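Local coordinates for acyl-CoA dehydrogenase domain protein Tcur3483 (Thermomonospora curvata, PDB 6WY9) that binds FAD and, as its acyl-CoA dehydrogenase family suggests, probably oxidises a CH-CH bond of its substrate, at residues E213-S218 with T231-V236. Residues are numbered along the deposited sequence; the frame is centred on the assembly and turned at random.
Sequences EGFSWS and TYYSGV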
loop_
_atom_site.group_PDB
_atom_site.type_symbol
_atom_site.label_atom_id
_atom_site.label_comp_id
_atom_site.label_asym_id
_atom_site.label_seq_id
_atom_site.Cartn_x
_atom_site.Cartn_y
_atom_site.Cartn_z
ATOM N N GLU A 213 -37.651 13.104 -31.644
ATOM C CA GLU A 213 -37.967 11.877 -32.354
ATOM C C GLU A 213 -36.681 11.168 -32.758
ATOM O O GLU A 213 -35.753 11.788 -33.283
ATOM C CB GLU A 213 -38.817 12.199 -33.591
ATOM C CG GLU A 213 -39.092 11.009 -34.491
ATOM C CD GLU A 213 -40.056 11.332 -35.628
ATOM O OE1 GLU A 213 -41.026 10.567 -35.825
ATOM O OE2 GLU A 213 -39.851 12.355 -36.318
ATOM N N GLY A 214 -36.639 9.862 -32.550
ATOM C CA GLY A 214 -35.415 9.106 -32.705
ATOM C C GLY A 214 -34.562 8.987 -31.444
ATOM O O GLY A 214 -33.566 8.241 -31.454
ATOM N N PHE A 215 -34.896 9.689 -30.363
ATOM C CA PHE A 215 -34.158 9.500 -29.117
ATOM C C PHE A 215 -34.847 8.451 -28.254
ATOM O O PHE A 215 -36.069 8.426 -28.153
ATOM C CB PHE A 215 -34.026 10.805 -28.331
ATOM C CG PHE A 215 -33.444 10.617 -26.947
ATOM C CD1 PHE A 215 -32.063 10.505 -26.759
ATOM C CD2 PHE A 215 -34.269 10.530 -25.836
ATOM C CE1 PHE A 215 -31.522 10.324 -25.483
ATOM C CE2 PHE A 215 -33.720 10.340 -24.559
ATOM C CZ PHE A 215 -32.359 10.248 -24.387
ATOM N N SER A 216 -34.054 7.587 -27.626
ATOM C CA SER A 216 -34.590 6.563 -26.741
ATOM C C SER A 216 -33.505 6.184 -25.739
ATOM O O SER A 216 -32.323 6.468 -25.950
ATOM C CB SER A 216 -35.077 5.345 -27.544
ATOM O OG SER A 216 -33.991 4.510 -27.928
ATOM N N TRP A 217 -33.908 5.561 -24.624
ATOM C CA TRP A 217 -32.965 5.141 -23.587
ATOM C C TRP A 217 -33.439 3.830 -22.975
ATOM O O TRP A 217 -34.628 3.501 -23.038
ATOM C CB TRP A 217 -32.825 6.199 -22.479
ATOM C CG TRP A 217 -34.134 6.418 -21.739
ATOM C CD1 TRP A 217 -35.128 7.309 -22.058
ATOM C CD2 TRP A 217 -34.595 5.705 -20.572
ATOM N NE1 TRP A 217 -36.168 7.198 -21.155
ATOM C CE2 TRP A 217 -35.860 6.225 -20.235
ATOM C CE3 TRP A 217 -34.056 4.668 -19.790
ATOM C CZ2 TRP A 217 -36.596 5.747 -19.161
ATOM C CZ3 TRP A 217 -34.783 4.206 -18.717
ATOM C CH2 TRP A 217 -36.034 4.748 -18.406
ATOM N N SER A 218 -32.508 3.103 -22.343
ATOM C CA SER A 218 -32.828 1.873 -21.613
ATOM C C SER A 218 -32.018 1.804 -20.329
ATOM O O SER A 218 -30.877 2.283 -20.273
ATOM C CB SER A 218 -32.578 0.604 -22.454
ATOM O OG SER A 218 -31.222 0.540 -22.860
ATOM N N THR A 231 -28.268 5.395 -24.141
ATOM C CA THR A 231 -29.134 6.241 -24.937
ATOM C C THR A 231 -28.842 5.975 -26.399
ATOM O O THR A 231 -27.722 5.592 -26.759
ATOM C CB THR A 231 -28.965 7.736 -24.587
ATOM O OG1 THR A 231 -27.571 8.101 -24.599
ATOM C CG2 THR A 231 -29.580 8.032 -23.183
ATOM N N TYR A 232 -29.876 6.124 -27.224
ATOM C CA TYR A 232 -29.838 5.807 -28.648
ATOM C C TYR A 232 -30.347 6.993 -29.452
ATOM O O TYR A 232 -31.324 7.636 -29.060
ATOM C CB TYR A 232 -30.686 4.546 -28.972
ATOM C CG TYR A 232 -30.243 3.375 -28.129
ATOM C CD1 TYR A 232 -29.170 2.584 -28.520
ATOM C CD2 TYR A 232 -30.858 3.095 -26.911
ATOM C CE1 TYR A 232 -28.732 1.535 -27.736
ATOM C CE2 TYR A 232 -30.422 2.027 -26.113
ATOM C CZ TYR A 232 -29.361 1.259 -26.535
ATOM O OH TYR A 232 -28.904 0.204 -25.771
ATOM N N TYR A 233 -29.682 7.259 -30.590
ATOM C CA TYR A 233 -29.981 8.396 -31.470
ATOM C C TYR A 233 -30.071 7.854 -32.887
ATOM O O TYR A 233 -29.054 7.477 -33.486
ATOM C CB TYR A 233 -28.919 9.498 -31.360
ATOM C CG TYR A 233 -28.591 9.800 -29.915
ATOM C CD1 TYR A 233 -27.696 9.010 -29.217
ATOM C CD2 TYR A 233 -29.214 10.850 -29.242
ATOM C CE1 TYR A 233 -27.402 9.268 -27.859
ATOM C CE2 TYR A 233 -28.949 11.106 -27.935
ATOM C CZ TYR A 233 -28.041 10.315 -27.237
ATOM O OH TYR A 233 -27.792 10.558 -25.925
ATOM N N SER A 234 -31.287 7.803 -33.407
ATOM C CA SER A 234 -31.576 7.206 -34.701
ATOM C C SER A 234 -32.230 8.281 -35.561
ATOM O O SER A 234 -33.423 8.561 -35.409
ATOM C CB SER A 234 -32.465 5.987 -34.522
ATOM O OG SER A 234 -32.596 5.310 -35.748
ATOM N N GLY A 235 -31.438 8.915 -36.425
ATOM C CA GLY A 235 -31.963 9.956 -37.289
ATOM C C GLY A 235 -32.421 11.185 -36.556
ATOM O O GLY A 235 -33.188 11.973 -37.111
ATOM N N VAL A 236 -31.974 11.380 -35.314
ATOM C CA VAL A 236 -32.419 12.534 -34.544
ATOM C C VAL A 236 -31.996 13.816 -35.243
ATOM O O VAL A 236 -30.847 13.962 -35.674
ATOM C CB VAL A 236 -31.855 12.501 -33.119
ATOM C CG1 VAL A 236 -32.309 13.743 -32.368
ATOM C CG2 VAL A 236 -32.283 11.233 -32.403
#
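Phe215 and Tyr233 face each other as a non-hydrogen-bonded antiparallel pair, and their rings make the tight side of this contact. They lie side by side and point the same way, planes turned 52° to each other, with Tyr233 CE2 3.4 Å from Phe215 CD1 at the edge of the phenylalanine. Phe215 is brought there by a chi1 of 172°, which sets CG opposite the backbone N. Thr231 continues this face: its CB lies 3.7 Å from Phe215 CE1, while its OG1 shares a 2.8 Å hydrogen bond with Tyr233 OH that ties the hydroxyl end of the tyrosine to Thr231. Trp217 CB packs on Thr231 CG2 before the exposed indole swings away. A leucine in place of Tyr233 would probably cost Thr231 OG1 one of its two partners, with Thr178 remaining, and open a gap beside the Phe215 ring.

Between the strands, Ser216 and Tyr232 form a hydrogen-bonded pair: Tyr232 N reaches Ser216 O at 2.8 Å, and Ser216 N returns a bond to Tyr232 O. A further bond runs from Ser234 N to Gly214 O at 3.0 Å, where the chain turns its corner. Gly214 is needed here, since a CB would run into Ser234 O. Val236 CG2 presses against the same peptide, 3.3 Å from Gly214 C.

The other face is looser and largely open to solvent. The exposed Tyr232 ring lies along the serines, with Ser216 OG 3.5 Å from Tyr232 CB and Ser218 OG in the ring plane at its edge, neither of them a hydrogen bond.

The flavin cofactor lies about 8 Å from the side chain of Thr231. The pair belongs to the hairpin of strands 215-221 and 227-239 in the middle domain's antiparallel sheet. Strand 168-176 flanks 227-239 on its other side, and Ile187 of strand 186-192 packs against both Phe215 and Tyr233.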